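Local coordinates for protein LEOA (Escherichia coli, PDB 4AUR) that probably hydrolyses GTP as a bacterial dynamin, a large GTPase linked to the LT toxin of enterotoxigenic strains, at residues Leu21-Glu26 and Asp38-Thr43; Met27-Met31 and Ile559-Leu563; Asp64-Val69 and Tyr143-Ala147; Ser136-Leu140 and Asn264-Leu269; Ile173-Met179 and Asn221-Ser227. All coordinates share one frame; numbering follows the deposited sequence.

Contact 1 (Leu21-Glu26 and Asp38-Thr43); sequences LRGMLE and DLQKVT
Arg-22 and Thr-43 supply the polar part of this contact, in which two helices of a helical hairpin lie side by side. The segment axes run at 173°, close to antiparallel, and approach to 9.7 Å. Arg-22 NH1 gives a hydrogen bond to Thr-43 OG1 (2.9 Å, N-H...O angle 140°), so the bond is somewhat bent. The hydroxyl sits at the edge of the guanidinium, 21° out of its plane. It also donates in its turn to Leu-39 O (3.2 Å), a carbonyl that takes the helical bond of Thr-43 N from the opposite face. A bend at the third torsion of Arg-22 swings the guanidinium over to this hydroxyl.

The apolar part is made of leucine and valine branches. Leu-39 sends CD2 between Arg-22 and Leu-25, with CD2 3.5 Å from Leu-25 CB and 3.6 Å from Arg-22 CG. Leu-25 and Leu-39 lie alongside one another, pointing in opposite senses, whereas the Arg-22 chain crosses Leu-39 at about a right angle. Further along, Val-42 CG2 meets Leu-25 CD1 at 4.1 Å, and Leu-25 CD2 lies against Asp-38 CB. Leu-21, Leu-25 and Val-42 also touch helix 275-343.

The chemistry implies a pairing held mostly by dispersion, with one charged-to-neutral hydrogen bond on its partly exposed side.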
# COMPACT_ATOMS: atom_id res chain seq x y z
N LEU A 21 5.30 18.89 -10.07
CA LEU A 21 6.51 18.10 -10.06
C LEU A 21 7.46 18.60 -9.00
O LEU A 21 7.95 17.84 -8.19
CB LEU A 21 7.18 18.13 -11.42
CG LEU A 21 8.30 17.10 -11.62
CD1 LEU A 21 7.76 15.73 -11.27
CD2 LEU A 21 8.83 17.14 -13.04
N ARG A 22 7.69 19.91 -8.98
CA ARG A 22 8.51 20.54 -7.94
C ARG A 22 8.03 20.21 -6.54
O ARG A 22 8.82 19.98 -5.66
CB ARG A 22 8.53 22.05 -8.13
CG ARG A 22 9.93 22.63 -7.96
CD ARG A 22 10.04 24.03 -8.55
NE ARG A 22 9.12 24.96 -7.90
CZ ARG A 22 9.07 26.25 -8.15
NH1 ARG A 22 9.90 26.82 -9.03
NH2 ARG A 22 8.19 26.99 -7.52
N GLY A 23 6.72 20.19 -6.35
CA GLY A 23 6.13 19.87 -5.07
C GLY A 23 6.38 18.42 -4.71
O GLY A 23 6.56 18.09 -3.56
N MSE A 24 6.40 17.56 -5.72
CA MSE A 24 6.56 16.15 -5.49
C MSE A 24 7.98 15.95 -5.09
O MSE A 24 8.26 15.10 -4.24
CB MSE A 24 6.18 15.34 -6.72
CG MSE A 24 4.68 15.27 -6.88
SE MSE A 24 4.29 14.00 -8.34
CE MSE A 24 3.46 15.16 -9.69
N LEU A 25 8.90 16.73 -5.67
CA LEU A 25 10.33 16.63 -5.33
C LEU A 25 10.66 17.05 -3.92
O LEU A 25 11.48 16.43 -3.26
CB LEU A 25 11.16 17.49 -6.25
CG LEU A 25 11.32 16.87 -7.64
CD1 LEU A 25 11.63 17.93 -8.69
CD2 LEU A 25 12.41 15.80 -7.62
N GLU A 26 10.03 18.13 -3.46
CA GLU A 26 10.19 18.56 -2.08
C GLU A 26 9.82 17.46 -1.07
O GLU A 26 10.41 17.38 -0.00
CB GLU A 26 9.32 19.79 -1.80
CG GLU A 26 9.74 21.06 -2.50
CD GLU A 26 8.89 22.26 -2.10
OE1 GLU A 26 7.67 22.11 -1.86
OE2 GLU A 26 9.45 23.39 -2.04
N ASP A 38 17.33 18.69 -8.96
CA ASP A 38 16.12 18.54 -9.77
C ASP A 38 15.17 19.72 -9.53
O ASP A 38 14.48 20.15 -10.44
CB ASP A 38 15.41 17.21 -9.47
CG ASP A 38 16.17 15.95 -10.02
OD1 ASP A 38 16.82 16.03 -11.08
OD2 ASP A 38 16.08 14.86 -9.39
N LEU A 39 15.16 20.29 -8.34
CA LEU A 39 14.33 21.47 -8.07
C LEU A 39 14.73 22.67 -8.91
O LEU A 39 13.89 23.32 -9.54
CB LEU A 39 14.38 21.86 -6.59
CG LEU A 39 13.70 20.92 -5.59
CD1 LEU A 39 13.85 21.40 -4.15
CD2 LEU A 39 12.23 20.76 -5.92
N GLN A 40 16.01 22.97 -8.96
CA GLN A 40 16.45 24.10 -9.76
C GLN A 40 16.37 23.78 -11.26
O GLN A 40 16.12 24.67 -12.07
CB GLN A 40 17.84 24.54 -9.34
CG GLN A 40 18.06 26.03 -9.55
CD GLN A 40 17.47 26.89 -8.43
OE1 GLN A 40 17.64 26.59 -7.23
NE2 GLN A 40 16.79 28.00 -8.81
N LYS A 41 16.56 22.52 -11.63
CA LYS A 41 16.43 22.13 -13.04
C LYS A 41 15.01 22.40 -13.49
O LYS A 41 14.79 23.00 -14.53
CB LYS A 41 16.76 20.67 -13.26
CG LYS A 41 18.19 20.28 -12.94
CD LYS A 41 19.11 20.41 -14.14
CE LYS A 41 20.54 20.07 -13.77
NZ LYS A 41 21.28 21.27 -13.26
N VAL A 42 14.05 21.97 -12.68
CA VAL A 42 12.62 22.16 -13.00
C VAL A 42 12.21 23.63 -13.14
O VAL A 42 11.54 24.00 -14.09
CB VAL A 42 11.73 21.43 -11.99
CG1 VAL A 42 10.28 21.91 -12.06
CG2 VAL A 42 11.80 19.93 -12.22
N THR A 43 12.60 24.46 -12.18
CA THR A 43 12.40 25.91 -12.30
C THR A 43 12.93 26.49 -13.63
O THR A 43 12.20 27.18 -14.33
CB THR A 43 13.10 26.66 -11.15
OG1 THR A 43 12.59 26.19 -9.90
CG2 THR A 43 12.86 28.15 -11.24

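Contact 2 (Met27-Met31 and Ile559-Leu563); sequences MLGEM and IQTQL
Met-27 and Ile-559 face each other where the end of helix 3-30 packs on helix 547-567, a helix-helix contact that brings the first and last helices of the chain together in an elongated helical bundle. Both residues direct their CB toward the partner segment, and Ile-559 CG2 lies 3.9 Å from Met-27 CB. Met-27 is a selenomethionine whose chain bends at its second and third torsions, carrying SE off Ile-559 and onto the aliphatic part of Gln-562. The Met-27 and Leu-563 side chains run past one another in opposite senses, Met-27 CB 3.6 Å from Leu-563 CD2; the Met-27 chain crosses Gln-562 at a slant, with SE 3.8 Å from Gln-562 CG.

The other branch of Ile-559 works on the following turn. Its CG1 is opposite the carbonyl carbon (chi1 -65°), and CD1 extends to the aliphatic part of Glu-30, which it crosses at about a right angle, CD1 to Glu-30 CG being 3.7 Å. Met-31, the first residue past the helix, adds its CB and SE to the same isoleucine. No hydrogen bond spans the segments, so apolar packing does the joining; helix 275-343 adds Ala-289 against Met-31 and Val-286 against Leu-563. Met-31 SE also stands 4.4 Å from Leu-563 CD1.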
# COMPACT_ATOMS: atom_id res chain seq x y z
N MSE A 27 8.83 16.62 -1.40
CA MSE A 27 8.38 15.59 -0.49
C MSE A 27 9.33 14.43 -0.49
O MSE A 27 9.64 13.92 0.56
CB MSE A 27 6.99 15.12 -0.84
CG MSE A 27 6.01 16.26 -0.64
SE MSE A 27 5.72 16.68 1.26
CE MSE A 27 7.07 18.07 1.58
N LEU A 28 9.81 14.01 -1.66
CA LEU A 28 10.88 13.01 -1.70
C LEU A 28 12.09 13.47 -0.89
O LEU A 28 12.64 12.72 -0.09
CB LEU A 28 11.34 12.74 -3.14
CG LEU A 28 10.29 12.20 -4.10
CD1 LEU A 28 10.88 11.97 -5.46
CD2 LEU A 28 9.67 10.90 -3.61
N GLY A 29 12.50 14.71 -1.08
CA GLY A 29 13.60 15.26 -0.31
C GLY A 29 13.28 15.06 1.16
O GLY A 29 14.14 14.68 1.95
N GLU A 30 12.03 15.29 1.51
CA GLU A 30 11.63 15.18 2.89
C GLU A 30 11.75 13.76 3.44
O GLU A 30 11.93 13.60 4.63
CB GLU A 30 10.22 15.70 3.05
CG GLU A 30 9.80 15.91 4.49
CD GLU A 30 10.49 17.07 5.18
OE1 GLU A 30 10.60 18.16 4.58
OE2 GLU A 30 10.91 16.85 6.34
N MSE A 31 11.69 12.74 2.59
CA MSE A 31 11.85 11.36 3.04
C MSE A 31 13.26 10.88 2.73
O MSE A 31 13.54 9.69 2.68
CB MSE A 31 10.70 10.48 2.55
CG MSE A 31 10.48 10.49 1.06
SE MSE A 31 8.71 9.79 0.51
CE MSE A 31 9.36 7.94 0.55
N ILE A 559 3.57 12.71 4.74
CA ILE A 559 4.22 12.97 3.48
C ILE A 559 3.46 12.45 2.25
O ILE A 559 3.31 13.19 1.28
CB ILE A 559 5.67 12.46 3.46
CG1 ILE A 559 6.51 13.22 4.48
CG2 ILE A 559 6.26 12.71 2.09
CD1 ILE A 559 7.92 12.74 4.57
N GLN A 560 2.97 11.21 2.30
CA GLN A 560 2.27 10.64 1.15
C GLN A 560 0.89 11.28 0.91
O GLN A 560 0.33 11.24 -0.20
CB GLN A 560 2.15 9.15 1.35
CG GLN A 560 1.47 8.41 0.21
CD GLN A 560 -0.02 8.37 0.34
OE1 GLN A 560 -0.57 8.55 1.42
NE2 GLN A 560 -0.70 8.12 -0.75
N THR A 561 0.31 11.86 1.95
CA THR A 561 -0.97 12.48 1.79
C THR A 561 -0.80 13.63 0.82
O THR A 561 -1.61 13.80 -0.09
CB THR A 561 -1.46 13.02 3.13
OG1 THR A 561 -1.66 11.93 4.04
CG2 THR A 561 -2.79 13.76 2.95
N GLN A 562 0.28 14.39 1.01
CA GLN A 562 0.64 15.49 0.13
C GLN A 562 0.99 15.02 -1.27
O GLN A 562 0.59 15.59 -2.23
CB GLN A 562 1.82 16.23 0.74
CG GLN A 562 2.23 17.50 0.02
CD GLN A 562 1.22 18.62 0.11
OE1 GLN A 562 1.33 19.60 -0.60
NE2 GLN A 562 0.22 18.48 1.00
N LEU A 563 1.77 13.95 -1.39
CA LEU A 563 2.10 13.39 -2.69
C LEU A 563 0.85 12.98 -3.42
O LEU A 563 0.71 13.25 -4.61
CB LEU A 563 3.04 12.19 -2.56
CG LEU A 563 4.49 12.53 -2.20
CD1 LEU A 563 5.26 11.29 -1.76
CD2 LEU A 563 5.18 13.23 -3.37

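Contact 3 (Asp64-Val69 and Tyr143-Ala147)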
# COMPACT_ATOMS: atom_id res chain seq x y z
N ASP A 64 -0.10 22.82 -54.51
CA ASP A 64 -1.23 22.24 -53.81
C ASP A 64 -1.90 23.25 -52.87
O ASP A 64 -2.78 22.90 -52.08
CB ASP A 64 -0.82 20.95 -53.09
CG ASP A 64 -0.42 19.83 -54.07
OD1 ASP A 64 -0.40 20.08 -55.29
OD2 ASP A 64 -0.12 18.70 -53.62
N GLY A 65 -1.52 24.52 -52.94
CA GLY A 65 -2.32 25.56 -52.30
C GLY A 65 -2.18 25.61 -50.79
O GLY A 65 -3.12 25.91 -50.07
N LYS A 66 -0.97 25.32 -50.36
CA LYS A 66 -0.55 25.36 -48.97
C LYS A 66 -0.76 26.74 -48.36
O LYS A 66 -1.19 26.87 -47.21
CB LYS A 66 0.94 25.03 -48.97
CG LYS A 66 1.65 25.09 -47.65
CD LYS A 66 3.12 25.44 -47.85
CE LYS A 66 3.92 24.31 -48.48
NZ LYS A 66 5.39 24.43 -48.24
N THR A 67 -0.43 27.77 -49.12
CA THR A 67 -0.44 29.12 -48.61
C THR A 67 -1.87 29.57 -48.31
O THR A 67 -2.13 30.33 -47.36
CB THR A 67 0.26 30.08 -49.59
OG1 THR A 67 1.63 29.71 -49.74
CG2 THR A 67 0.19 31.49 -49.08
N SER A 68 -2.81 29.10 -49.11
CA SER A 68 -4.20 29.41 -48.87
C SER A 68 -4.61 28.76 -47.55
O SER A 68 -5.25 29.40 -46.70
CB SER A 68 -5.08 28.90 -50.01
OG SER A 68 -4.46 29.15 -51.26
N VAL A 69 -4.21 27.51 -47.36
CA VAL A 69 -4.64 26.77 -46.19
C VAL A 69 -4.24 27.45 -44.88
O VAL A 69 -5.04 27.50 -43.96
CB VAL A 69 -4.12 25.32 -46.21
CG1 VAL A 69 -4.43 24.60 -44.90
CG2 VAL A 69 -4.78 24.56 -47.35
N TYR A 143 0.53 18.93 -43.50
CA TYR A 143 1.03 18.45 -44.78
C TYR A 143 -0.10 18.64 -45.77
O TYR A 143 -1.08 17.90 -45.73
CB TYR A 143 1.44 16.99 -44.68
CG TYR A 143 2.48 16.64 -45.68
CD1 TYR A 143 2.17 16.58 -47.03
CD2 TYR A 143 3.79 16.44 -45.29
CE1 TYR A 143 3.13 16.31 -47.96
CE2 TYR A 143 4.75 16.16 -46.23
CZ TYR A 143 4.41 16.09 -47.56
OH TYR A 143 5.36 15.82 -48.49
N VAL A 144 0.01 19.64 -46.62
CA VAL A 144 -1.07 20.00 -47.53
C VAL A 144 -0.86 19.34 -48.87
O VAL A 144 0.20 19.52 -49.50
CB VAL A 144 -1.15 21.51 -47.75
CG1 VAL A 144 -2.18 21.83 -48.82
CG2 VAL A 144 -1.50 22.22 -46.46
N VAL A 145 -1.88 18.59 -49.30
CA VAL A 145 -1.85 17.84 -50.57
C VAL A 145 -3.02 18.23 -51.50
O VAL A 145 -3.77 19.18 -51.21
CB VAL A 145 -1.82 16.32 -50.32
CG1 VAL A 145 -0.62 15.96 -49.47
CG2 VAL A 145 -3.11 15.85 -49.68
N ASP A 146 -3.16 17.50 -52.62
CA ASP A 146 -4.13 17.82 -53.66
C ASP A 146 -5.31 16.90 -53.56
O ASP A 146 -5.18 15.75 -53.15
CB ASP A 146 -3.51 17.72 -55.07
CG ASP A 146 -4.22 18.64 -56.10
OD1 ASP A 146 -5.35 18.30 -56.53
OD2 ASP A 146 -3.64 19.69 -56.49
N ALA A 147 -6.46 17.42 -53.94
CA ALA A 147 -7.67 16.63 -53.95
C ALA A 147 -7.74 15.67 -55.15
O ALA A 147 -8.22 14.53 -55.01
CB ALA A 147 -8.85 17.57 -53.98
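The carboxylates of Asp-64 and Asp-146 are the flat groups here, and they meet across rather than stacking: their planes stand 78° apart and the side chains cross at about a right angle. Asp-64 OD1 comes within 3.5 Å of Asp-146 OD2, an approach of two acceptors with no hydrogen bond between them. The second oxygen of Asp-64 lies near the strand backbone, with OD2 3.6 Å from Val-145 CA; its approach to Asp-146 N has too poor an angle for a hydrogen bond. Asp-146 is held from elsewhere, since its OD1 bonds to Thr-148 OG1, and a long, weak ion pair joins its OD2 to Lys-178.

Toward the helix start the contact turns apolar. Val-144 points toward the loop and helix start, with CG1 opposite its backbone N (chi1 173°). That methyl lies 3.5 Å from Asp-64 O and 3.9 Å from Lys-66 CA, and 4.0 Å from Val-69 CG2. Val-69 and Val-144 meet tip to tip. The Lys-66 side chain leads off instead, to a salt bridge with Asp-108.

Gly-65, Lys-66 and Thr-67 are consistent with part of a Walker A P-loop, as expected in a dynamin-type GTPase. Strand 140-146 bonds to Leu-59 through Val-144 and to strand 172-177 through Tyr-143 and Val-145. Helix 66-74 packs on a face of this sheet across two neighbouring strands, as Val-69 attests: it touches Val-144 of strand 140-146 and also Val-175 and Asn-177 of strand 172-177.

Contact 4 (Ser136-Leu140 and Asn264-Leu269); sequences SEAHL and NVPEVL
His-139 packs on Val-265 and Val-268 in a buried loop-on-helix contact at the base of the GTPase-type sheet, where the turn from helix 129-136 into strand 140-146 rests on helix 250-273. In this dynamin-like fold it joins the probable GTPase domain to helix 250-273, which is followed by the long helix 275-343. The evidence lies mainly in the imidazole. Its CG is opposite the carbonyl carbon and beside the backbone N (chi1 -47°), which sets the ring among three aliphatic side chains. Val-268 crosses it at about a right angle, with CG1 4.0 Å from His-139 CE1; Val-265 comes obliquely, CG2 3.9 Å from His-139 ND1; and Leu-269 CD2 lies near the ring plane, at its edge. Phe-7 of helix 3-30 adds an edge-to-face partner and also touches Val-265, so the N-terminal helix shares this site.

The loop backbone also takes part. As outer support, Ala-138 O and Ser-136 O both accept hydrogen bonds from Lys-168 NZ, and His-139 bonds through its backbone to Arg-55 of strand 54-60. Val-268 packs against that backbone with both methyls: CG1 stands 4.0 Å from Glu-137 O, and CG2 3.6 Å from Ala-138 O.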
# COMPACT_ATOMS: atom_id res chain seq x y z
N SER A 136 10.75 18.92 -35.38
CA SER A 136 10.44 18.12 -34.21
C SER A 136 9.70 18.97 -33.18
O SER A 136 8.61 18.60 -32.73
CB SER A 136 11.71 17.56 -33.56
OG SER A 136 12.10 16.38 -34.20
N GLU A 137 10.29 20.12 -32.83
CA GLU A 137 9.77 21.02 -31.77
C GLU A 137 8.65 21.96 -32.24
O GLU A 137 8.49 23.03 -31.71
CB GLU A 137 10.93 21.83 -31.11
CG GLU A 137 11.82 21.00 -30.18
CD GLU A 137 13.17 21.63 -29.83
OE1 GLU A 137 13.35 22.85 -30.06
OE2 GLU A 137 14.06 20.88 -29.31
N ALA A 138 7.89 21.56 -33.25
CA ALA A 138 6.68 22.24 -33.62
C ALA A 138 5.47 21.53 -33.01
O ALA A 138 5.49 20.32 -32.77
CB ALA A 138 6.54 22.29 -35.11
N HIS A 139 4.41 22.28 -32.78
CA HIS A 139 3.27 21.77 -32.06
C HIS A 139 2.24 21.23 -33.03
O HIS A 139 1.37 20.44 -32.66
CB HIS A 139 2.68 22.87 -31.23
CG HIS A 139 3.69 23.63 -30.44
ND1 HIS A 139 3.93 23.39 -29.11
CD2 HIS A 139 4.50 24.65 -30.79
CE1 HIS A 139 4.86 24.22 -28.68
NE2 HIS A 139 5.23 25.00 -29.68
N LEU A 140 2.34 21.66 -34.28
CA LEU A 140 1.39 21.27 -35.30
C LEU A 140 2.11 21.17 -36.63
O LEU A 140 2.99 21.97 -36.92
CB LEU A 140 0.31 22.34 -35.42
CG LEU A 140 -1.04 22.10 -34.81
CD1 LEU A 140 -1.96 23.27 -35.09
CD2 LEU A 140 -1.62 20.85 -35.43
N ASN A 264 -0.74 17.43 -27.74
CA ASN A 264 0.65 17.39 -28.16
C ASN A 264 1.49 18.56 -27.63
O ASN A 264 2.72 18.47 -27.58
CB ASN A 264 0.69 17.32 -29.69
CG ASN A 264 2.10 17.33 -30.26
OD1 ASN A 264 2.42 18.18 -31.08
ND2 ASN A 264 2.93 16.39 -29.84
N VAL A 265 0.86 19.65 -27.21
CA VAL A 265 1.62 20.81 -26.75
C VAL A 265 2.42 20.51 -25.48
O VAL A 265 3.59 20.85 -25.41
CB VAL A 265 0.72 22.04 -26.58
CG1 VAL A 265 1.41 23.10 -25.72
CG2 VAL A 265 0.33 22.59 -27.95
N PRO A 266 1.80 19.88 -24.48
CA PRO A 266 2.61 19.53 -23.32
C PRO A 266 3.75 18.56 -23.65
O PRO A 266 4.85 18.76 -23.16
CB PRO A 266 1.61 18.88 -22.36
CG PRO A 266 0.31 19.45 -22.73
CD PRO A 266 0.37 19.63 -24.22
N GLU A 267 3.51 17.54 -24.46
CA GLU A 267 4.60 16.62 -24.80
C GLU A 267 5.72 17.43 -25.48
O GLU A 267 6.86 17.30 -25.11
CB GLU A 267 4.14 15.42 -25.68
CG GLU A 267 4.47 14.02 -25.11
CD GLU A 267 5.61 13.26 -25.83
OE1 GLU A 267 5.67 13.32 -27.08
OE2 GLU A 267 6.43 12.57 -25.14
N VAL A 268 5.39 18.30 -26.41
CA VAL A 268 6.44 19.03 -27.09
C VAL A 268 7.21 19.86 -26.10
O VAL A 268 8.42 19.82 -26.11
CB VAL A 268 5.94 19.90 -28.25
CG1 VAL A 268 7.05 20.86 -28.68
CG2 VAL A 268 5.52 19.03 -29.41
N LEU A 269 6.53 20.60 -25.24
CA LEU A 269 7.23 21.42 -24.25
C LEU A 269 8.07 20.57 -23.28
O LEU A 269 9.22 20.91 -23.02
CB LEU A 269 6.24 22.32 -23.49
CG LEU A 269 5.49 23.42 -24.26
CD1 LEU A 269 4.31 23.98 -23.50
CD2 LEU A 269 6.41 24.56 -24.61

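Contact 5 (Ile173-Met179 and Asn221-Ser227); sequences IFVINKM and NIVCVAS
Phe-174 and Ile-176 carry the backbone pairing of two parallel strands, 22° apart in direction. Phe-174 N bonds to Asn-221 O (2.8 Å), Val-223 N to Phe-174 O, Ile-176 N to Val-223 O (2.8 Å) and Val-225 N to Ile-176 O (2.7 Å). Beyond the strand ends, Met-179 N turns back to Val-225 O.

Side chains continue the register on both faces. With Phe-174, Ile-222 and Cys-224 on its face, Ile-176 sends CD1 to Ile-222 CG2 (3.6 Å), crossing it obliquely, and Met-179 SE lies over Cys-224 CB (3.8 Å). On the other face Ile-173 CG2 approaches Val-223 CB. At the strand tip Asn-177, with CG opposite the backbone N (chi1 -169°), offers OD1 to Ser-227 N: 3.0 Å, 156°, in the carbonyl plane. A weak bond runs from Asn-177 ND2 to Ser-227 OG.

What positions that amide lies further out: ND2 also bonds to Asp-64 O of the putative P-loop, while Lys-178 NZ reaches Ser-63 O. Helices 188-209 and 250-273 pack on opposite faces of the strands. Asn-177 and Lys-178 begin an Asn-Lys-Met-Asp sequence, consistent with the guanine-specificity NKxD motif of P-loop GTPases, beside the last strand of their sheet.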
# COMPACT_ATOMS: atom_id res chain seq x y z
N ILE A 173 -1.41 16.82 -39.35
CA ILE A 173 -2.66 16.74 -40.10
C ILE A 173 -2.37 16.81 -41.59
O ILE A 173 -1.84 17.83 -42.09
CB ILE A 173 -3.61 17.92 -39.82
CG1 ILE A 173 -4.05 17.93 -38.36
CG2 ILE A 173 -4.85 17.79 -40.66
CD1 ILE A 173 -4.39 19.31 -37.87
N PHE A 174 -2.71 15.74 -42.30
CA PHE A 174 -2.72 15.79 -43.75
C PHE A 174 -4.00 16.46 -44.21
O PHE A 174 -5.11 16.08 -43.78
CB PHE A 174 -2.58 14.42 -44.34
CG PHE A 174 -1.25 13.84 -44.10
CD1 PHE A 174 -0.23 14.08 -44.96
CD2 PHE A 174 -1.01 13.10 -42.96
CE1 PHE A 174 1.03 13.58 -44.71
CE2 PHE A 174 0.24 12.59 -42.70
CZ PHE A 174 1.26 12.84 -43.58
N VAL A 175 -3.83 17.46 -45.07
CA VAL A 175 -4.89 18.37 -45.38
C VAL A 175 -5.15 18.24 -46.85
O VAL A 175 -4.38 18.76 -47.67
CB VAL A 175 -4.48 19.79 -45.03
CG1 VAL A 175 -5.50 20.79 -45.54
CG2 VAL A 175 -4.34 19.89 -43.52
N ILE A 176 -6.21 17.51 -47.19
CA ILE A 176 -6.55 17.30 -48.59
C ILE A 176 -7.32 18.53 -49.00
O ILE A 176 -8.45 18.73 -48.56
CB ILE A 176 -7.34 16.04 -48.86
CG1 ILE A 176 -6.58 14.82 -48.35
CG2 ILE A 176 -7.51 15.90 -50.35
CD1 ILE A 176 -7.38 13.52 -48.33
N ASN A 177 -6.65 19.34 -49.82
CA ASN A 177 -7.09 20.67 -50.24
C ASN A 177 -7.59 20.71 -51.68
O ASN A 177 -7.20 19.91 -52.52
CB ASN A 177 -5.93 21.65 -50.11
CG ASN A 177 -6.38 23.08 -50.27
OD1 ASN A 177 -7.51 23.39 -49.94
ND2 ASN A 177 -5.53 23.94 -50.78
N LYS A 178 -8.44 21.68 -51.96
CA LYS A 178 -9.12 21.85 -53.24
C LYS A 178 -10.10 20.70 -53.46
O LYS A 178 -10.06 20.03 -54.48
CB LYS A 178 -8.14 21.92 -54.41
CG LYS A 178 -7.10 23.03 -54.32
CD LYS A 178 -5.82 22.61 -55.01
CE LYS A 178 -4.99 23.80 -55.48
NZ LYS A 178 -3.77 23.34 -56.20
N MSE A 179 -10.98 20.46 -52.50
CA MSE A 179 -11.97 19.41 -52.69
C MSE A 179 -13.02 19.86 -53.70
O MSE A 179 -13.69 19.02 -54.33
CB MSE A 179 -12.51 18.99 -51.33
CG MSE A 179 -11.44 18.15 -50.65
SE MSE A 179 -11.86 16.25 -50.93
CE MSE A 179 -10.31 15.55 -51.90
N ASN A 221 -4.14 11.59 -39.05
CA ASN A 221 -5.06 12.69 -39.06
C ASN A 221 -5.25 13.22 -40.46
O ASN A 221 -4.33 13.81 -41.01
CB ASN A 221 -4.52 13.78 -38.16
CG ASN A 221 -4.46 13.35 -36.71
OD1 ASN A 221 -3.39 13.30 -36.09
ND2 ASN A 221 -5.64 13.05 -36.16
N ILE A 222 -6.43 13.01 -41.03
CA ILE A 222 -6.72 13.53 -42.36
C ILE A 222 -7.99 14.36 -42.38
O ILE A 222 -8.98 14.02 -41.76
CB ILE A 222 -6.84 12.40 -43.42
CG1 ILE A 222 -5.61 11.50 -43.37
CG2 ILE A 222 -6.96 13.01 -44.81
CD1 ILE A 222 -5.70 10.30 -44.28
N VAL A 223 -7.93 15.44 -43.12
CA VAL A 223 -9.01 16.37 -43.20
C VAL A 223 -9.15 16.86 -44.63
O VAL A 223 -8.16 17.16 -45.28
CB VAL A 223 -8.75 17.53 -42.24
CG1 VAL A 223 -9.41 18.80 -42.71
CG2 VAL A 223 -9.24 17.17 -40.84
N CYS A 224 -10.38 16.92 -45.10
CA CYS A 224 -10.65 17.33 -46.47
C CYS A 224 -11.16 18.77 -46.43
O CYS A 224 -11.99 19.12 -45.60
CB CYS A 224 -11.66 16.39 -47.11
SG CYS A 224 -11.15 14.64 -47.13
N VAL A 225 -10.68 19.60 -47.34
CA VAL A 225 -10.90 21.02 -47.22
C VAL A 225 -10.84 21.67 -48.60
O VAL A 225 -10.38 21.05 -49.56
CB VAL A 225 -9.83 21.57 -46.24
CG1 VAL A 225 -9.24 22.92 -46.67
CG2 VAL A 225 -10.38 21.62 -44.82
N ALA A 226 -11.34 22.90 -48.69
CA ALA A 226 -11.29 23.67 -49.92
C ALA A 226 -10.91 25.10 -49.63
O ALA A 226 -11.72 25.99 -49.81
CB ALA A 226 -12.64 23.62 -50.60
N SER A 227 -9.67 25.31 -49.22
CA SER A 227 -9.20 26.62 -48.77
C SER A 227 -9.74 27.83 -49.54
O SER A 227 -10.06 28.87 -48.95
CB SER A 227 -7.68 26.68 -48.85
OG SER A 227 -7.26 26.71 -50.20

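In the fold
From the N terminus, contact 1 closes the short hairpin between helices 3-30 and 38-51. Contact 2 starts on the same first helix and reaches helix 547-567, crossing contact 1 and closing a loop of 527 residues that contains contacts 3, 4 and 5. Inside it, contacts 3 and 4 cross: 136-140 falls between the segments of contact 3, while 264-269 comes after both. Contact 5 follows contact 3 in series and nests within contact 4. Contacts 3 and 5 touch through neighbouring strands 140-146 and 172-177, centres about 7 Å apart. Contact 4, about 22 Å from the centres of contacts 1 and 3, lies between the sheet and the helical bundle.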